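Local coordinates for protein crossover junction endodeoxyribonuclease Hjc (Sulfolobus solfataricus, PDB 4TKD) that resolves Holliday junctions as a magnesium-dependent, structure-specific endonuclease, nicking opposing strands of four-way DNA in pairs during genetic recombination, at residues F86-P99 / E118-E130. Sequence-based numbering, arbitrary orientation.
Sequences FLGVKKPGVLKFIP and EGLDLEDLVRLVE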
loop_
_atom_site.group_PDB
_atom_site.type_symbol
_atom_site.label_atom_id
_atom_site.label_comp_id
_atom_site.label_asym_id
_atom_site.label_seq_id
_atom_site.Cartn_x
_atom_site.Cartn_y
_atom_site.Cartn_z
ATOM N N PHE C 86 4.578 -3.140 10.898
ATOM C CA PHE C 86 5.903 -3.727 10.959
ATOM C C PHE C 86 6.067 -4.551 12.213
ATOM O O PHE C 86 5.477 -4.266 13.257
ATOM C CB PHE C 86 6.989 -2.634 10.968
ATOM C CG PHE C 86 6.958 -1.696 9.795
ATOM C CD1 PHE C 86 6.177 -0.537 9.830
ATOM C CD2 PHE C 86 7.729 -1.950 8.659
ATOM C CE1 PHE C 86 6.164 0.333 8.753
ATOM C CE2 PHE C 86 7.702 -1.081 7.573
ATOM C CZ PHE C 86 6.923 0.051 7.630
ATOM N N LEU C 87 6.947 -5.548 12.116
ATOM C CA LEU C 87 7.340 -6.356 13.254
ATOM C C LEU C 87 8.672 -5.776 13.726
ATOM O O LEU C 87 9.620 -5.659 12.938
ATOM C CB LEU C 87 7.473 -7.821 12.827
ATOM C CG LEU C 87 7.244 -8.975 13.816
ATOM C CD1 LEU C 87 5.896 -8.883 14.533
ATOM C CD2 LEU C 87 7.240 -10.287 13.073
ATOM N N GLY C 88 8.691 -5.328 14.985
ATOM C CA GLY C 88 9.882 -4.777 15.617
ATOM C C GLY C 88 10.609 -5.919 16.280
ATOM O O GLY C 88 10.054 -6.554 17.179
ATOM N N VAL C 89 11.815 -6.234 15.808
ATOM C CA VAL C 89 12.569 -7.360 16.358
ATOM C C VAL C 89 13.149 -7.025 17.757
ATOM O O VAL C 89 13.962 -6.107 17.891
ATOM C CB VAL C 89 13.612 -7.966 15.369
ATOM C CG1 VAL C 89 14.081 -9.326 15.852
ATOM C CG2 VAL C 89 13.057 -8.074 13.942
ATOM N N LYS C 90 12.674 -7.752 18.794
ATOM C CA LYS C 90 13.085 -7.641 20.210
ATOM C C LYS C 90 14.480 -8.305 20.383
ATOM O O LYS C 90 14.600 -9.444 20.869
ATOM C CB LYS C 90 12.050 -8.358 21.103
ATOM C CG LYS C 90 11.125 -7.488 21.926
ATOM C CD LYS C 90 10.303 -8.390 22.840
ATOM C CE LYS C 90 9.749 -7.676 24.053
ATOM N NZ LYS C 90 8.383 -7.130 23.816
ATOM N N LYS C 91 15.526 -7.599 19.921
ATOM C CA LYS C 91 16.916 -8.069 19.977
ATOM C C LYS C 91 17.887 -6.908 20.268
ATOM O O LYS C 91 17.554 -5.758 19.957
ATOM C CB LYS C 91 17.301 -8.839 18.691
ATOM C CG LYS C 91 17.346 -8.005 17.419
ATOM C CD LYS C 91 17.881 -8.805 16.247
ATOM C CE LYS C 91 19.219 -8.299 15.767
ATOM N NZ LYS C 91 19.113 -6.995 15.051
ATOM N N PRO C 92 19.090 -7.157 20.850
ATOM C CA PRO C 92 20.006 -6.035 21.089
ATOM C C PRO C 92 20.659 -5.562 19.797
ATOM O O PRO C 92 20.612 -6.250 18.775
ATOM C CB PRO C 92 21.017 -6.592 22.101
ATOM C CG PRO C 92 20.998 -8.063 21.909
ATOM C CD PRO C 92 19.691 -8.447 21.264
ATOM N N GLY C 93 21.213 -4.364 19.850
ATOM C CA GLY C 93 21.874 -3.754 18.713
ATOM C C GLY C 93 20.940 -3.052 17.759
ATOM O O GLY C 93 20.021 -2.347 18.185
ATOM N N VAL C 94 21.204 -3.240 16.457
ATOM C CA VAL C 94 20.505 -2.616 15.334
ATOM C C VAL C 94 18.991 -2.829 15.372
ATOM O O VAL C 94 18.521 -3.979 15.305
ATOM C CB VAL C 94 21.134 -3.001 13.962
ATOM C CG1 VAL C 94 20.212 -2.664 12.782
ATOM C CG2 VAL C 94 22.484 -2.333 13.776
ATOM N N LEU C 95 18.235 -1.706 15.471
ATOM C CA LEU C 95 16.778 -1.736 15.421
ATOM C C LEU C 95 16.427 -2.268 14.029
ATOM O O LEU C 95 16.869 -1.684 13.029
ATOM C CB LEU C 95 16.172 -0.315 15.607
ATOM C CG LEU C 95 16.422 0.439 16.926
ATOM C CD1 LEU C 95 15.592 1.708 16.995
ATOM C CD2 LEU C 95 16.091 -0.412 18.128
ATOM N N LYS C 96 15.755 -3.434 13.960
ATOM C CA LYS C 96 15.311 -4.022 12.688
ATOM C C LYS C 96 13.771 -4.155 12.670
ATOM O O LYS C 96 13.178 -4.665 13.625
ATOM C CB LYS C 96 16.007 -5.359 12.376
ATOM C CG LYS C 96 17.402 -5.213 11.769
ATOM C CD LYS C 96 17.871 -6.507 11.092
ATOM C CE LYS C 96 19.133 -6.301 10.273
ATOM N NZ LYS C 96 19.273 -7.317 9.190
ATOM N N PHE C 97 13.143 -3.687 11.583
ATOM C CA PHE C 97 11.708 -3.682 11.396
ATOM C C PHE C 97 11.351 -4.469 10.137
ATOM O O PHE C 97 11.829 -4.152 9.046
ATOM C CB PHE C 97 11.195 -2.234 11.295
ATOM C CG PHE C 97 11.571 -1.370 12.463
ATOM C CD1 PHE C 97 10.775 -1.317 13.605
ATOM C CD2 PHE C 97 12.728 -0.618 12.438
ATOM C CE1 PHE C 97 11.158 -0.558 14.710
ATOM C CE2 PHE C 97 13.100 0.153 13.537
ATOM C CZ PHE C 97 12.322 0.167 14.670
ATOM N N ILE C 98 10.516 -5.494 10.300
ATOM C CA ILE C 98 10.064 -6.341 9.201
ATOM C C ILE C 98 8.670 -5.921 8.744
ATOM O O ILE C 98 7.735 -6.014 9.540
ATOM C CB ILE C 98 10.167 -7.855 9.553
ATOM C CG1 ILE C 98 11.640 -8.245 9.809
ATOM C CG2 ILE C 98 9.550 -8.733 8.458
ATOM C CD1 ILE C 98 11.843 -9.483 10.699
ATOM N N PRO C 99 8.497 -5.481 7.467
ATOM C CA PRO C 99 7.136 -5.154 6.984
ATOM C C PRO C 99 6.259 -6.391 7.114
ATOM O O PRO C 99 6.695 -7.491 6.764
ATOM C CB PRO C 99 7.345 -4.768 5.513
ATOM C CG PRO C 99 8.812 -4.433 5.409
ATOM C CD PRO C 99 9.491 -5.361 6.381
ATOM N N GLU C 118 15.548 -10.570 7.087
ATOM C CA GLU C 118 16.151 -9.237 7.154
ATOM C C GLU C 118 15.181 -8.091 6.794
ATOM O O GLU C 118 14.514 -8.143 5.752
ATOM C CB GLU C 118 17.481 -9.149 6.366
ATOM C CG GLU C 118 17.480 -9.740 4.960
ATOM C CD GLU C 118 16.782 -8.932 3.881
ATOM O OE1 GLU C 118 15.750 -9.412 3.361
ATOM O OE2 GLU C 118 17.258 -7.817 3.565
ATOM N N GLY C 119 15.106 -7.082 7.667
ATOM C CA GLY C 119 14.203 -5.950 7.480
ATOM C C GLY C 119 14.843 -4.591 7.265
ATOM O O GLY C 119 15.928 -4.480 6.689
ATOM N N LEU C 120 14.141 -3.544 7.717
ATOM C CA LEU C 120 14.550 -2.137 7.616
ATOM C C LEU C 120 15.139 -1.665 8.916
ATOM O O LEU C 120 14.701 -2.101 9.974
ATOM C CB LEU C 120 13.313 -1.255 7.315
ATOM C CG LEU C 120 12.544 -1.520 6.016
ATOM C CD1 LEU C 120 11.140 -0.995 6.107
ATOM C CD2 LEU C 120 13.258 -0.923 4.817
ATOM N N ASP C 121 16.083 -0.732 8.857
ATOM C CA ASP C 121 16.570 -0.096 10.070
ATOM C C ASP C 121 15.598 1.087 10.313
ATOM O O ASP C 121 14.719 1.325 9.471
ATOM C CB ASP C 121 18.052 0.313 9.971
ATOM C CG ASP C 121 18.430 1.427 9.003
ATOM O OD1 ASP C 121 17.518 2.002 8.359
ATOM O OD2 ASP C 121 19.647 1.731 8.892
ATOM N N LEU C 122 15.729 1.810 11.442
ATOM C CA LEU C 122 14.817 2.912 11.766
ATOM C C LEU C 122 14.746 4.022 10.716
ATOM O O LEU C 122 13.654 4.478 10.382
ATOM C CB LEU C 122 15.104 3.491 13.157
ATOM C CG LEU C 122 14.088 4.520 13.640
ATOM C CD1 LEU C 122 13.149 3.910 14.641
ATOM C CD2 LEU C 122 14.775 5.803 14.123
ATOM N N GLU C 123 15.901 4.447 10.224
ATOM C CA GLU C 123 16.050 5.526 9.261
ATOM C C GLU C 123 15.312 5.199 7.966
ATOM O O GLU C 123 14.567 6.050 7.464
ATOM C CB GLU C 123 17.563 5.782 9.017
ATOM C CG GLU C 123 17.915 7.214 8.667
ATOM C CD GLU C 123 17.581 8.260 9.713
ATOM O OE1 GLU C 123 17.927 8.067 10.902
ATOM O OE2 GLU C 123 16.985 9.292 9.332
ATOM N N ASP C 124 15.510 3.956 7.447
ATOM C CA ASP C 124 14.869 3.452 6.217
ATOM C C ASP C 124 13.390 3.361 6.362
ATOM O O ASP C 124 12.680 3.698 5.419
ATOM C CB ASP C 124 15.418 2.075 5.788
ATOM C CG ASP C 124 16.841 2.111 5.251
ATOM O OD1 ASP C 124 17.293 3.203 4.809
ATOM O OD2 ASP C 124 17.513 1.063 5.301
ATOM N N LEU C 125 12.919 2.833 7.516
ATOM C CA LEU C 125 11.493 2.716 7.770
ATOM C C LEU C 125 10.857 4.083 7.583
ATOM O O LEU C 125 10.023 4.240 6.693
ATOM C CB LEU C 125 11.245 2.208 9.186
ATOM C CG LEU C 125 9.795 1.914 9.500
ATOM C CD1 LEU C 125 9.695 0.677 10.249
ATOM C CD2 LEU C 125 9.171 3.023 10.321
ATOM N N VAL C 126 11.335 5.077 8.379
ATOM C CA VAL C 126 10.881 6.461 8.429
ATOM C C VAL C 126 10.930 7.138 7.071
ATOM O O VAL C 126 9.937 7.743 6.679
ATOM C CB VAL C 126 11.630 7.263 9.543
ATOM C CG1 VAL C 126 11.426 8.781 9.438
ATOM C CG2 VAL C 126 11.235 6.756 10.932
ATOM N N ARG C 127 12.084 7.080 6.377
ATOM C CA ARG C 127 12.229 7.744 5.090
ATOM C C ARG C 127 11.293 7.105 4.077
ATOM O O ARG C 127 10.520 7.830 3.465
ATOM C CB ARG C 127 13.703 7.753 4.623
ATOM C CG ARG C 127 13.937 8.412 3.232
ATOM C CD ARG C 127 15.333 8.127 2.676
ATOM N NE ARG C 127 15.475 6.721 2.276
ATOM C CZ ARG C 127 16.151 5.805 2.962
ATOM N NH1 ARG C 127 16.786 6.135 4.079
ATOM N NH2 ARG C 127 16.204 4.551 2.532
ATOM N N LEU C 128 11.305 5.760 3.951
ATOM C CA LEU C 128 10.425 5.072 3.004
ATOM C C LEU C 128 8.948 5.289 3.230
ATOM O O LEU C 128 8.248 5.558 2.253
ATOM C CB LEU C 128 10.743 3.577 2.842
ATOM C CG LEU C 128 12.100 3.233 2.227
ATOM C CD1 LEU C 128 12.259 1.739 2.094
ATOM C CD2 LEU C 128 12.278 3.879 0.908
ATOM N N VAL C 129 8.460 5.205 4.484
ATOM C CA VAL C 129 7.037 5.420 4.761
ATOM C C VAL C 129 6.650 6.896 4.509
ATOM O O VAL C 129 5.625 7.154 3.861
ATOM C CB VAL C 129 6.579 4.897 6.159
ATOM C CG1 VAL C 129 5.091 5.147 6.390
ATOM C CG2 VAL C 129 6.885 3.416 6.324
ATOM N N GLU C 130 7.465 7.860 5.001
ATOM C CA GLU C 130 7.170 9.279 4.768
ATOM C C GLU C 130 7.205 9.579 3.258
ATOM O O GLU C 130 6.257 10.156 2.740
ATOM C CB GLU C 130 8.146 10.197 5.514
ATOM C CG GLU C 130 7.831 10.421 6.984
ATOM C CD GLU C 130 8.855 11.268 7.735
ATOM O OE1 GLU C 130 9.624 12.014 7.081
ATOM O OE2 GLU C 130 8.889 11.181 8.985
#
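F97 and L120 exchange both of their backbone hydrogen bonds, forming a single antiparallel bridge that fastens the chain just ahead of helix 122-133 to edge strand 97-99 of the mixed sheet. The amide of L120 gives a nearly straight bond to F97 O (2.7 Å, 175°), while F97 N reaches L120 O at 2.7 Å in the carbonyl plane. Weaker CA-H...O contacts extend the pairing, G119 CA meeting F97 O, K96 CA meeting L120 O and D121 CA lying 3.4 Å from L95 O. I98 turns its own N and O the other way, to L87 in the neighbouring strand.

The helix then starts with D121 as N-cap: OD1 takes the D124 amide at 2.9 Å, and the D121 carbonyl accepts from L125 N. D124 OD1 in turn receives both NH1 and NH2 of R127, whose NE makes a salt bridge to D124 of the second subunit.

Beneath this polar seam the contact is apolar. L125, with CG anti to the backbone N (chi1 -174°), sets CD1 over the centre of the F86 ring in a CH-pi contact, 3.5 Å from its centroid, and the same methyl abuts F97 CB. V129 CG2 meets the ring edge at CZ (3.6 Å), and L120 CD1 approaches CE2. Were F86 replaced by an alanine, the L125 methyl would probably lose the ring face it rests on, with a gap opening between L120 and V129.

Paired main-chain polar groups above a hydrocarbon core thus join the C-terminal helix to the sheet of this PDDEXK-type nuclease, while R127 is shared between D124 of its own helix and D124 of the second subunit, consistent with a part in the dimer contact.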